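Local coordinates for prenyltransference for protein (Lavandula lanata, PDB 5HC8) that condenses two molecules of dimethylallyl diphosphate head-to-middle into lavandulyl diphosphate, as a homodimeric prenyltransferase of the cis-prenyltransferase (undecaprenyl diphosphate synthase) family, at residues A[113-116]-A[117-120]; A[119-122]-A[123-127]; A[147-150]-A[151-155]; A[172-175]-A[176-180]; A[202-205]-A[206-210]. All coordinates share one frame; numbering follows the deposited sequence.

All five contacts are local, each made within a few residues along the chain, yet they fall into two groups. Contacts 1 and 2 share D119 and A120 and are successive turns of helix 115-128, held mainly by backbone bonds; L113 of contact 1 also packs on I121 of contact 2. Contacts 3, 4 and 5 cluster where the second subunit packs. There D147 of contact 3 links M179 of contact 4 to Q207 of contact 5. Contacts 3 and 5 are buried, contacts 1, 2 and 4 partly so. Contact 3 adds a salt bridge on a long helix, contact 4 a histidine bond and a water at a helix end, and contact 5 aromatic packing round a turn.

Contact 1: A[113-116]-A[117-120]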
loop_
_atom_site.group_PDB
_atom_site.type_symbol
_atom_site.label_atom_id
_atom_site.label_comp_id
_atom_site.label_asym_id
_atom_site.label_seq_id
_atom_site.Cartn_x
_atom_site.Cartn_y
_atom_site.Cartn_z
ATOM N N LEU A 113 2.167 23.548 -8.487
ATOM C CA LEU A 113 3.449 24.092 -8.059
ATOM C C LEU A 113 3.648 25.536 -8.570
ATOM O O LEU A 113 3.025 25.913 -9.541
ATOM C CB LEU A 113 4.585 23.235 -8.590
ATOM C CG LEU A 113 4.420 21.739 -8.259
ATOM C CD1 LEU A 113 5.447 20.981 -9.074
ATOM C CD2 LEU A 113 4.575 21.538 -6.742
ATOM N N PRO A 114 4.532 26.306 -7.928
ATOM C CA PRO A 114 4.944 27.604 -8.472
ATOM C C PRO A 114 5.483 27.505 -9.897
ATOM O O PRO A 114 6.273 26.573 -10.252
ATOM C CB PRO A 114 6.077 28.050 -7.551
ATOM C CG PRO A 114 6.046 27.176 -6.358
ATOM C CD PRO A 114 5.144 26.008 -6.631
ATOM N N GLU A 115 5.128 28.505 -10.704
ATOM C CA GLU A 115 5.510 28.493 -12.097
ATOM C C GLU A 115 7.000 28.287 -12.247
ATOM O O GLU A 115 7.422 27.628 -13.178
ATOM C CB GLU A 115 5.122 29.797 -12.816
ATOM C CG GLU A 115 3.624 30.022 -12.943
ATOM C CD GLU A 115 2.999 29.273 -14.103
ATOM O OE1 GLU A 115 3.731 28.624 -14.883
ATOM O OE2 GLU A 115 1.758 29.348 -14.242
ATOM N N TYR A 116 7.798 28.878 -11.379
ATOM C CA TYR A 116 9.215 28.716 -11.492
ATOM C C TYR A 116 9.697 27.264 -11.337
ATOM O O TYR A 116 10.777 26.886 -11.843
ATOM C CB TYR A 116 9.954 29.581 -10.456
ATOM C CG TYR A 116 9.764 29.254 -8.986
ATOM C CD1 TYR A 116 10.484 28.219 -8.365
ATOM C CD2 TYR A 116 8.901 30.012 -8.196
ATOM C CE1 TYR A 116 10.332 27.945 -7.004
ATOM C CE2 TYR A 116 8.734 29.742 -6.853
ATOM C CZ TYR A 116 9.449 28.708 -6.253
ATOM O OH TYR A 116 9.235 28.457 -4.916
ATOM N N LEU A 117 8.956 26.493 -10.543
ATOM C CA LEU A 117 9.336 25.106 -10.235
ATOM C C LEU A 117 8.901 24.261 -11.381
ATOM O O LEU A 117 9.637 23.334 -11.808
ATOM C CB LEU A 117 8.675 24.620 -8.955
ATOM C CG LEU A 117 9.001 23.154 -8.525
ATOM C CD1 LEU A 117 10.455 22.856 -8.665
ATOM C CD2 LEU A 117 8.673 22.970 -7.042
ATOM N N GLN A 118 7.735 24.595 -11.917
ATOM C CA GLN A 118 7.290 23.993 -13.146
ATOM C C GLN A 118 8.233 24.189 -14.339
ATOM O O GLN A 118 8.360 23.303 -15.214
ATOM C CB GLN A 118 5.921 24.486 -13.512
ATOM C CG GLN A 118 4.852 24.151 -12.516
ATOM C CD GLN A 118 3.489 24.545 -13.051
ATOM O OE1 GLN A 118 3.135 24.169 -14.155
ATOM N NE2 GLN A 118 2.719 25.287 -12.275
ATOM N N ASP A 119 8.884 25.346 -14.360
ATOM C CA ASP A 119 9.814 25.684 -15.427
ATOM C C ASP A 119 11.103 24.936 -15.218
ATOM O O ASP A 119 11.738 24.441 -16.187
ATOM C CB ASP A 119 10.127 27.207 -15.408
ATOM C CG ASP A 119 8.954 28.073 -15.903
ATOM O OD1 ASP A 119 8.039 27.535 -16.593
ATOM O OD2 ASP A 119 8.984 29.301 -15.606
ATOM N N ALA A 120 11.523 24.859 -13.955
ATOM C CA ALA A 120 12.738 24.101 -13.645
ATOM C C ALA A 120 12.637 22.585 -13.978
ATOM O O ALA A 120 13.597 21.960 -14.485
ATOM C CB ALA A 120 13.127 24.323 -12.199
#
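L117, Q118 and Y116 carry the first turn of helix 115-128, the helix of a beta-alpha-beta unit between strands 103-107 and 135-140, with P114 at its N-cap position. The carbonyl of P114 faces into the opening turn and takes two backbone donors: Q118 N at 3.0 Å, nearly in line with the C=O bond, and L117 N at 2.7 Å, which comes from above the carbonyl plane. One oxygen thus closes both a three-residue and a four-residue step. L117 sends its side chain back toward the residues that precede the helix, where its CG lies 4.2 Å from CD1 of L113 and its CB comes up to CD of P114. Y116 slants across L117. Its CG sits between the backbone N and the carbonyl carbon (chi1 65°), which brings the ring back over the proline: CB of P114 lies above one face, toward the rim. CD1 of the ring also meets CB of L117. Beyond the segments, Y116 makes a cation-pi contact with R82 and packs with L117 on M81 of helix 74-89. Q118 reaches back on another flank of the turn, its chain extended beyond CG, to grip a carbonyl one residue before the cap. Its NE2 donates to O of L113 at 2.8 Å with an N-H...O angle of 159°, and that oxygen lies close to the plane of the Q118 amide.

Contact 2: A[119-122]-A[123-127]; sequences DAIS and YAEGL
D119 O receives the amide of Y123 at 2.9 Å, the first of four consecutive i to i+4 bonds in the middle of helix 115-128. A120 follows with a straight bond, its O taking A124 N at 3.0 Å; the methyl of A120 faces helix 74-89, where it meets L88 and R89. I121 adds a side-chain contact to its backbone bond with E125 N. Its CG2 branch, set anti to the backbone N, runs alongside E125 and meets CD of the carboxylate group at 3.7 Å. E125 keeps CG beside its own backbone N (chi1 -72°) and extends beyond it, so that its aliphatic part passes close by the end of the I121 carbonyl, CG of E125 being 3.3 Å from O of I121. S122 closes the series by accepting G126 N at 2.9 Å, while its OG turns back to make a weak bond to O of Q118. The far end of E125 is engaged by strand 103-107, where OE1 accepts the backbone N of A106. With an alanine at E125, the amide of A106 would probably lose its carboxylate acceptor and CG2 of I121 the chain that runs beside it. The glutamate therefore joins helix to strand by a polar tip while presenting a hydrocarbon flank to isoleucine.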
loop_
_atom_site.group_PDB
_atom_site.type_symbol
_atom_site.label_atom_id
_atom_site.label_comp_id
_atom_site.label_asym_id
_atom_site.label_seq_id
_atom_site.Cartn_x
_atom_site.Cartn_y
_atom_site.Cartn_z
ATOM N N ASP A 119 8.884 25.346 -14.360
ATOM C CA ASP A 119 9.814 25.684 -15.427
ATOM C C ASP A 119 11.103 24.936 -15.218
ATOM O O ASP A 119 11.738 24.441 -16.187
ATOM C CB ASP A 119 10.127 27.207 -15.408
ATOM C CG ASP A 119 8.954 28.073 -15.903
ATOM O OD1 ASP A 119 8.039 27.535 -16.593
ATOM O OD2 ASP A 119 8.984 29.301 -15.606
ATOM N N ALA A 120 11.523 24.859 -13.955
ATOM C CA ALA A 120 12.738 24.101 -13.645
ATOM C C ALA A 120 12.637 22.585 -13.978
ATOM O O ALA A 120 13.597 21.960 -14.485
ATOM C CB ALA A 120 13.127 24.323 -12.199
ATOM N N ILE A 121 11.468 22.030 -13.710
ATOM C CA ILE A 121 11.109 20.669 -14.096
ATOM C C ILE A 121 11.165 20.559 -15.630
ATOM O O ILE A 121 11.879 19.720 -16.148
ATOM C CB ILE A 121 9.684 20.285 -13.562
ATOM C CG1 ILE A 121 9.711 20.069 -12.029
ATOM C CG2 ILE A 121 9.157 19.039 -14.234
ATOM C CD1 ILE A 121 8.353 20.107 -11.378
ATOM N N SER A 122 10.436 21.421 -16.345
ATOM C CA SER A 122 10.493 21.423 -17.822
ATOM C C SER A 122 11.884 21.460 -18.360
ATOM O O SER A 122 12.214 20.744 -19.294
ATOM C CB SER A 122 9.729 22.621 -18.403
ATOM O OG SER A 122 8.348 22.275 -18.472
ATOM N N TYR A 123 12.724 22.268 -17.752
ATOM C CA TYR A 123 14.080 22.411 -18.249
ATOM C C TYR A 123 14.811 21.085 -18.096
ATOM O O TYR A 123 15.334 20.519 -19.082
ATOM C CB TYR A 123 14.813 23.561 -17.521
ATOM C CG TYR A 123 16.336 23.578 -17.669
ATOM C CD1 TYR A 123 16.935 23.774 -18.923
ATOM C CD2 TYR A 123 17.178 23.437 -16.543
ATOM C CE1 TYR A 123 18.310 23.807 -19.053
ATOM C CE2 TYR A 123 18.576 23.468 -16.657
ATOM C CZ TYR A 123 19.148 23.642 -17.912
ATOM O OH TYR A 123 20.542 23.675 -18.053
ATOM N N ALA A 124 14.806 20.545 -16.874
ATOM C CA ALA A 124 15.518 19.298 -16.615
ATOM C C ALA A 124 14.986 18.105 -17.405
ATOM O O ALA A 124 15.734 17.197 -17.744
ATOM C CB ALA A 124 15.571 18.984 -15.106
ATOM N N GLU A 125 13.705 18.097 -17.703
ATOM C CA GLU A 125 13.138 17.032 -18.449
ATOM C C GLU A 125 13.611 17.161 -19.920
ATOM O O GLU A 125 14.047 16.183 -20.554
ATOM C CB GLU A 125 11.595 17.095 -18.365
ATOM C CG GLU A 125 11.021 16.683 -16.970
ATOM C CD GLU A 125 9.509 16.535 -16.953
ATOM O OE1 GLU A 125 8.917 15.724 -16.171
ATOM O OE2 GLU A 125 8.880 17.300 -17.704
ATOM N N GLY A 126 13.512 18.382 -20.450
ATOM C CA GLY A 126 13.972 18.670 -21.822
ATOM C C GLY A 126 15.441 18.374 -22.056
ATOM O O GLY A 126 15.785 17.720 -23.027
ATOM N N LEU A 127 16.283 18.803 -21.120
ATOM C CA LEU A 127 17.722 18.536 -21.139
ATOM C C LEU A 127 18.073 17.041 -21.143
ATOM O O LEU A 127 19.129 16.631 -21.641
ATOM C CB LEU A 127 18.363 19.227 -19.938
ATOM C CG LEU A 127 19.865 19.365 -19.857
ATOM C CD1 LEU A 127 20.270 20.503 -20.791
ATOM C CD2 LEU A 127 20.366 19.623 -18.431
#

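Contact 3: A[147-150]-A[151-155]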
loop_
_atom_site.group_PDB
_atom_site.type_symbol
_atom_site.label_atom_id
_atom_site.label_comp_id
_atom_site.label_asym_id
_atom_site.label_seq_id
_atom_site.Cartn_x
_atom_site.Cartn_y
_atom_site.Cartn_z
ATOM N N ASP A 147 -3.607 9.917 -7.736
ATOM C CA ASP A 147 -3.265 9.136 -8.935
ATOM C C ASP A 147 -4.367 8.197 -9.399
ATOM O O ASP A 147 -4.736 8.179 -10.589
ATOM C CB ASP A 147 -1.956 8.361 -8.654
ATOM C CG ASP A 147 -1.208 7.942 -9.882
ATOM O OD1 ASP A 147 -1.510 8.367 -11.061
ATOM O OD2 ASP A 147 -0.214 7.176 -9.632
ATOM N N ILE A 148 -4.880 7.333 -8.522
ATOM C CA ILE A 148 -5.898 6.469 -8.834
ATOM C C ILE A 148 -7.169 7.218 -9.311
ATOM O O ILE A 148 -7.834 6.804 -10.292
ATOM C CB ILE A 148 -6.206 5.546 -7.697
ATOM C CG1 ILE A 148 -4.981 4.610 -7.444
ATOM C CG2 ILE A 148 -7.482 4.733 -7.930
ATOM C CD1 ILE A 148 -5.096 3.890 -6.111
ATOM N N VAL A 149 -7.549 8.263 -8.640
ATOM C CA VAL A 149 -8.801 8.979 -9.005
ATOM C C VAL A 149 -8.638 9.608 -10.390
ATOM O O VAL A 149 -9.522 9.500 -11.220
ATOM C CB VAL A 149 -9.154 10.060 -7.962
ATOM C CG1 VAL A 149 -10.311 10.954 -8.449
ATOM C CG2 VAL A 149 -9.536 9.449 -6.620
ATOM N N GLU A 150 -7.484 10.179 -10.649
ATOM C CA GLU A 150 -7.208 10.859 -11.913
ATOM C C GLU A 150 -7.127 9.852 -13.078
ATOM O O GLU A 150 -7.663 10.104 -14.208
ATOM C CB GLU A 150 -5.957 11.709 -11.812
ATOM C CG GLU A 150 -5.454 12.282 -13.123
ATOM C CD GLU A 150 -6.465 13.238 -13.790
ATOM O OE1 GLU A 150 -7.334 13.751 -13.054
ATOM O OE2 GLU A 150 -6.410 13.442 -15.042
ATOM N N ALA A 151 -6.524 8.703 -12.832
ATOM C CA ALA A 151 -6.653 7.564 -13.753
ATOM C C ALA A 151 -8.108 7.157 -14.036
ATOM O O ALA A 151 -8.501 6.937 -15.230
ATOM C CB ALA A 151 -5.850 6.359 -13.280
ATOM N N ALA A 152 -8.892 7.022 -12.975
ATOM C CA ALA A 152 -10.309 6.723 -13.070
ATOM C C ALA A 152 -11.084 7.789 -13.926
ATOM O O ALA A 152 -11.920 7.407 -14.787
ATOM C CB ALA A 152 -10.918 6.525 -11.691
ATOM N N ARG A 153 -10.724 9.053 -13.756
ATOM C CA ARG A 153 -11.378 10.136 -14.466
ATOM C C ARG A 153 -11.023 10.009 -15.932
ATOM O O ARG A 153 -11.911 10.063 -16.775
ATOM C CB ARG A 153 -10.941 11.500 -13.981
ATOM C CG ARG A 153 -11.437 11.880 -12.609
ATOM C CD ARG A 153 -11.160 13.340 -12.302
ATOM N NE ARG A 153 -11.511 13.640 -10.914
ATOM C CZ ARG A 153 -12.050 14.781 -10.477
ATOM N NH1 ARG A 153 -12.335 15.758 -11.332
ATOM N NH2 ARG A 153 -12.325 14.942 -9.170
ATOM N N LYS A 154 -9.724 9.852 -16.234
ATOM C CA LYS A 154 -9.262 9.699 -17.656
ATOM C C LYS A 154 -9.907 8.518 -18.354
ATOM O O LYS A 154 -10.273 8.604 -19.551
ATOM C CB LYS A 154 -7.732 9.567 -17.771
ATOM C CG LYS A 154 -6.876 10.752 -17.466
ATOM C CD LYS A 154 -5.404 10.292 -17.493
ATOM C CE LYS A 154 -4.366 11.390 -17.703
ATOM N NZ LYS A 154 -4.379 12.416 -16.638
ATOM N N ILE A 155 -10.065 7.399 -17.667
ATOM C CA ILE A 155 -10.705 6.230 -18.213
ATOM C C ILE A 155 -12.193 6.531 -18.394
ATOM O O ILE A 155 -12.796 6.168 -19.420
ATOM C CB ILE A 155 -10.463 4.996 -17.379
ATOM C CG1 ILE A 155 -9.054 4.496 -17.654
ATOM C CG2 ILE A 155 -11.466 3.891 -17.642
ATOM C CD1 ILE A 155 -8.510 3.653 -16.529
#
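E150 and K154, one helical turn apart, are joined by a salt bridge in which NZ lies 2.8 Å from OE2. The ammonium approaches the anti lone pair of OE2, the one directed away from OE1. Both chains bend to meet: CG of E150 stands anti to the backbone N and the chain folds at chi2 (62°), while K154 runs out extended and turns only at its last torsion. CG of K154 also lies 3.7 Å from OE2. The other oxygen, OE1, rests 3.9 Å from CD of R153, whose side chain crosses E150 at about a right angle. R153 in turn lies alongside V149, and CG1 of the valine touches NE at the edge of the guanidinium, in its plane. Beneath these side chains the i to i+4 hydrogen bonds of helix 144-160 set the spacing, with R153 N bonded to O of V149 at 2.8 Å and K154 N to O of E150 at 2.9 Å. The small methyls of A151 and A152 lie close against carbonyls of the preceding turn, CB of A151 being 3.4 Å from O of D147. Farther out, A151 packs on F174 and L178, whereas I148 and V149 meet W206 of the second subunit and A152 meets F174 of that subunit. D147 turns its carboxylate to Y142, M179 and Q207.

Contact 4: A[172-175]-A[176-180]; sequences ATFE and QHLMT
H177 folds back on the end of helix 171-176 and uses ring nitrogen ND1 to donate to O of T173 at 2.8 Å. The carbonyl oxygen lies near the imidazole plane, and CG2 of T173 runs alongside the ring. The same oxygen takes a second, weak bond from Q176 N, whose better partner is O of A172 at 3.1 Å. From there the steps shorten from four residues to three: H177 N donates to O of F174 at 3.1 Å, and L178 N to O of E175 at 3.3 Å, both from above the carbonyl plane. A water 2.8 Å from O of E175 and equally near OE2 of that residue also meets OG1 of T180, tying the last turn to the loop beyond. OE1 of E175 accepts W206 NE1, and OG1 of T180 is bonded by Q207 NE2. NE2 of H177 is hydrogen-bonded to NZ of K158. A leucine in place of the histidine would probably leave the T173 carbonyl with only the weak bond from Q176 N among these residues, and K158 without its ring partner. F174 and L178 touch through CE1 and CD2, F174 also stacking on W206 and reaching A152 of the second subunit; both pack on helix 144-160, as the chain leaves helix 171-176 for the loop before strand 190-193.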
loop_
_atom_site.group_PDB
_atom_site.type_symbol
_atom_site.label_atom_id
_atom_site.label_comp_id
_atom_site.label_asym_id
_atom_site.label_seq_id
_atom_site.Cartn_x
_atom_site.Cartn_y
_atom_site.Cartn_z
ATOM N N ALA A 172 -4.124 -3.722 -16.829
ATOM C CA ALA A 172 -3.200 -3.090 -17.708
ATOM C C ALA A 172 -3.735 -1.764 -18.217
ATOM O O ALA A 172 -3.018 -0.790 -18.397
ATOM C CB ALA A 172 -2.864 -4.040 -18.883
ATOM N N THR A 173 -5.029 -1.710 -18.493
ATOM C CA THR A 173 -5.595 -0.428 -18.943
ATOM C C THR A 173 -5.514 0.622 -17.828
ATOM O O THR A 173 -5.140 1.770 -18.018
ATOM C CB THR A 173 -7.080 -0.655 -19.366
ATOM O OG1 THR A 173 -7.076 -1.581 -20.481
ATOM C CG2 THR A 173 -7.695 0.660 -19.789
ATOM N N PHE A 174 -5.778 0.157 -16.622
ATOM C CA PHE A 174 -5.788 1.086 -15.495
ATOM C C PHE A 174 -4.397 1.622 -15.265
ATOM O O PHE A 174 -4.171 2.820 -15.203
ATOM C CB PHE A 174 -6.443 0.423 -14.279
ATOM C CG PHE A 174 -6.908 1.423 -13.273
ATOM C CD1 PHE A 174 -6.003 1.993 -12.415
ATOM C CD2 PHE A 174 -8.219 1.867 -13.279
ATOM C CE1 PHE A 174 -6.407 2.954 -11.515
ATOM C CE2 PHE A 174 -8.641 2.832 -12.359
ATOM C CZ PHE A 174 -7.711 3.410 -11.525
ATOM N N GLU A 175 -3.418 0.743 -15.398
ATOM C CA GLU A 175 -2.014 1.079 -15.281
ATOM C C GLU A 175 -1.555 2.122 -16.281
ATOM O O GLU A 175 -0.805 3.038 -15.966
ATOM C CB GLU A 175 -1.293 -0.279 -15.404
ATOM C CG GLU A 175 0.204 -0.460 -15.289
ATOM C CD GLU A 175 0.658 -0.557 -13.885
ATOM O OE1 GLU A 175 0.522 -1.611 -13.180
ATOM O OE2 GLU A 175 1.126 0.519 -13.502
ATOM N N GLN A 176 -2.053 2.067 -17.524
ATOM C CA GLN A 176 -1.569 3.022 -18.554
ATOM C C GLN A 176 -2.113 4.444 -18.358
ATOM O O GLN A 176 -1.683 5.390 -18.997
ATOM C CB GLN A 176 -2.042 2.607 -19.975
ATOM C CG GLN A 176 -1.723 1.204 -20.447
ATOM C CD GLN A 176 -2.675 0.780 -21.604
ATOM O OE1 GLN A 176 -3.245 1.633 -22.313
ATOM N NE2 GLN A 176 -2.860 -0.528 -21.781
ATOM N N HIS A 177 -3.035 4.612 -17.407
ATOM C CA HIS A 177 -3.570 5.964 -17.110
ATOM C C HIS A 177 -3.084 6.592 -15.814
ATOM O O HIS A 177 -3.458 7.734 -15.496
ATOM C CB HIS A 177 -5.089 5.830 -17.153
ATOM C CG HIS A 177 -5.589 5.562 -18.538
ATOM N ND1 HIS A 177 -5.843 4.293 -19.010
ATOM C CD2 HIS A 177 -5.785 6.409 -19.585
ATOM C CE1 HIS A 177 -6.234 4.372 -20.277
ATOM N NE2 HIS A 177 -6.212 5.645 -20.640
ATOM N N LEU A 178 -2.221 5.881 -15.087
ATOM C CA LEU A 178 -1.598 6.479 -13.894
ATOM C C LEU A 178 -0.478 7.334 -14.306
ATOM O O LEU A 178 0.002 7.262 -15.470
ATOM C CB LEU A 178 -1.088 5.354 -12.955
ATOM C CG LEU A 178 -2.253 4.515 -12.429
ATOM C CD1 LEU A 178 -1.739 3.168 -11.935
ATOM C CD2 LEU A 178 -2.940 5.232 -11.243
ATOM N N MET A 179 -0.009 8.132 -13.348
ATOM C CA MET A 179 1.137 8.990 -13.517
ATOM C C MET A 179 2.430 8.242 -13.729
ATOM O O MET A 179 3.351 8.821 -14.292
ATOM C CB MET A 179 1.265 10.002 -12.366
ATOM C CG MET A 179 0.189 11.078 -12.420
ATOM S SD MET A 179 0.340 12.276 -11.074
ATOM C CE MET A 179 -0.927 11.690 -9.995
ATOM N N THR A 180 2.481 6.939 -13.380
ATOM C CA THR A 180 3.682 6.157 -13.592
ATOM C C THR A 180 3.698 5.577 -15.016
ATOM O O THR A 180 4.600 4.783 -15.330
ATOM C CB THR A 180 3.729 5.024 -12.543
ATOM O OG1 THR A 180 2.400 4.466 -12.333
ATOM C CG2 THR A 180 4.275 5.622 -11.285
HETATM O O HOH W 1 1.626 3.086 -14.542
#

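Contact 5: A[202-205]-A[206-210]; sequences NFFL and WQLPF
F204 and Q207 meet at about a right angle over a tight bend, the glutamine lying across one face of the phenyl ring. CG of Q207 stands 4.2 Å from the ring centroid, 24° off the normal, in a CH-pi contact, and its CD comes within 3.5 Å of CD1 of F204. The fold of the glutamine chain makes this possible: CG lies beside the backbone N and the chain bends sharply at chi2 (82°), bringing the amide back along the ring with its plane 35° from that of the phenyl. The opposite face of F204 receives CZ of F203, toward the rim, so the ring is held between its predecessor and the glutamine. The amide is fixed at its nitrogen, NE2 being held by T180 and D147. L208 packs against the base of the same phenylalanine, its CG 3.8 Å from CB of F204. Its CD1 closes on O of F204 at 3.1 Å, a tight approach to a buried carbonyl for which the model offers no hydrogen-bond partner. W206 leaves the turn in another direction, its CG anti to the backbone N, which carries the indole off to where E175 holds NE1. In the second subunit R145 makes a cation-pi contact with that indole and bonds O of W206. The backbone itself is closed by L208 N donating to O of L205 at 3.1 Å, which completes a turn from L205 to L208, type I by the backbone angles of W206 and Q207, within the dimer-facing loop between strands 190-193 and 212-215.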
loop_
_atom_site.group_PDB
_atom_site.type_symbol
_atom_site.label_atom_id
_atom_site.label_comp_id
_atom_site.label_asym_id
_atom_site.label_seq_id
_atom_site.Cartn_x
_atom_site.Cartn_y
_atom_site.Cartn_z
ATOM N N ASN A 202 0.188 8.120 1.900
ATOM C CA ASN A 202 -0.468 8.439 0.646
ATOM C C ASN A 202 0.546 8.611 -0.486
ATOM O O ASN A 202 0.374 9.404 -1.442
ATOM C CB ASN A 202 -1.518 9.571 0.786
ATOM C CG ASN A 202 -2.313 9.760 -0.468
ATOM O OD1 ASN A 202 -2.732 8.800 -1.101
ATOM N ND2 ASN A 202 -2.471 11.001 -0.879
ATOM N N PHE A 203 1.639 7.833 -0.391
ATOM C CA PHE A 203 2.467 7.597 -1.578
ATOM C C PHE A 203 1.747 6.648 -2.548
ATOM O O PHE A 203 0.502 6.475 -2.518
ATOM C CB PHE A 203 3.868 7.109 -1.132
ATOM C CG PHE A 203 4.955 7.094 -2.195
ATOM C CD1 PHE A 203 5.105 8.087 -3.179
ATOM C CD2 PHE A 203 5.931 6.099 -2.122
ATOM C CE1 PHE A 203 6.089 8.039 -4.124
ATOM C CE2 PHE A 203 6.968 6.045 -3.075
ATOM C CZ PHE A 203 7.074 7.039 -4.061
ATOM N N PHE A 204 2.513 6.026 -3.459
ATOM C CA PHE A 204 1.945 4.978 -4.273
ATOM C C PHE A 204 1.064 4.027 -3.504
ATOM O O PHE A 204 1.389 3.552 -2.388
ATOM C CB PHE A 204 3.077 4.075 -4.907
ATOM C CG PHE A 204 4.017 4.738 -5.873
ATOM C CD1 PHE A 204 3.608 5.665 -6.803
ATOM C CD2 PHE A 204 5.367 4.367 -5.888
ATOM C CE1 PHE A 204 4.503 6.255 -7.655
ATOM C CE2 PHE A 204 6.290 4.941 -6.790
ATOM C CZ PHE A 204 5.855 5.884 -7.707
ATOM N N LEU A 205 -0.028 3.619 -4.136
ATOM C CA LEU A 205 -0.906 2.622 -3.587
ATOM C C LEU A 205 -1.069 1.541 -4.652
ATOM O O LEU A 205 -0.687 0.420 -4.412
ATOM C CB LEU A 205 -2.288 3.230 -3.197
ATOM C CG LEU A 205 -2.173 4.312 -2.088
ATOM C CD1 LEU A 205 -3.573 4.928 -1.874
ATOM C CD2 LEU A 205 -1.655 3.778 -0.807
ATOM N N TRP A 206 -1.659 1.864 -5.832
ATOM C CA TRP A 206 -1.784 0.906 -6.911
ATOM C C TRP A 206 -0.436 0.192 -7.196
ATOM O O TRP A 206 -0.417 -1.023 -7.492
ATOM C CB TRP A 206 -2.248 1.592 -8.183
ATOM C CG TRP A 206 -2.173 0.725 -9.395
ATOM C CD1 TRP A 206 -1.074 0.454 -10.153
ATOM C CD2 TRP A 206 -3.256 -0.059 -9.939
ATOM N NE1 TRP A 206 -1.414 -0.423 -11.161
ATOM C CE2 TRP A 206 -2.747 -0.762 -11.045
ATOM C CE3 TRP A 206 -4.605 -0.182 -9.635
ATOM C CZ2 TRP A 206 -3.562 -1.583 -11.830
ATOM C CZ3 TRP A 206 -5.370 -1.059 -10.330
ATOM C CH2 TRP A 206 -4.868 -1.702 -11.474
ATOM N N GLN A 207 0.612 0.983 -7.127
ATOM C CA GLN A 207 1.948 0.537 -7.479
ATOM C C GLN A 207 2.577 -0.492 -6.570
ATOM O O GLN A 207 3.609 -1.060 -6.973
ATOM C CB GLN A 207 2.896 1.718 -7.766
ATOM C CG GLN A 207 2.504 2.585 -8.958
ATOM C CD GLN A 207 1.430 3.663 -8.707
ATOM O OE1 GLN A 207 0.805 3.731 -7.614
ATOM N NE2 GLN A 207 1.208 4.516 -9.720
ATOM N N LEU A 208 2.002 -0.764 -5.407
ATOM C CA LEU A 208 2.703 -1.493 -4.320
ATOM C C LEU A 208 2.283 -2.904 -3.947
ATOM O O LEU A 208 2.610 -3.301 -2.842
ATOM C CB LEU A 208 2.690 -0.611 -3.014
ATOM C CG LEU A 208 3.331 0.770 -3.109
ATOM C CD1 LEU A 208 3.412 1.332 -1.669
ATOM C CD2 LEU A 208 4.743 0.748 -3.696
ATOM N N PRO A 209 1.536 -3.683 -4.819
ATOM C CA PRO A 209 0.983 -4.966 -4.358
ATOM C C PRO A 209 2.074 -5.959 -3.945
ATOM O O PRO A 209 1.856 -6.681 -2.992
ATOM C CB PRO A 209 0.165 -5.499 -5.574
ATOM C CG PRO A 209 0.686 -4.748 -6.762
ATOM C CD PRO A 209 1.217 -3.434 -6.238
ATOM N N PHE A 210 3.248 -5.890 -4.566
ATOM C CA PHE A 210 4.342 -6.876 -4.257
ATOM C C PHE A 210 5.646 -6.267 -3.910
ATOM O O PHE A 210 6.615 -6.978 -3.708
ATOM C CB PHE A 210 4.455 -7.951 -5.371
ATOM C CG PHE A 210 3.168 -8.809 -5.492
ATOM C CD1 PHE A 210 2.895 -9.788 -4.558
ATOM C CD2 PHE A 210 2.273 -8.554 -6.493
ATOM C CE1 PHE A 210 1.738 -10.546 -4.640
ATOM C CE2 PHE A 210 1.092 -9.296 -6.583
ATOM C CZ PHE A 210 0.845 -10.272 -5.669
#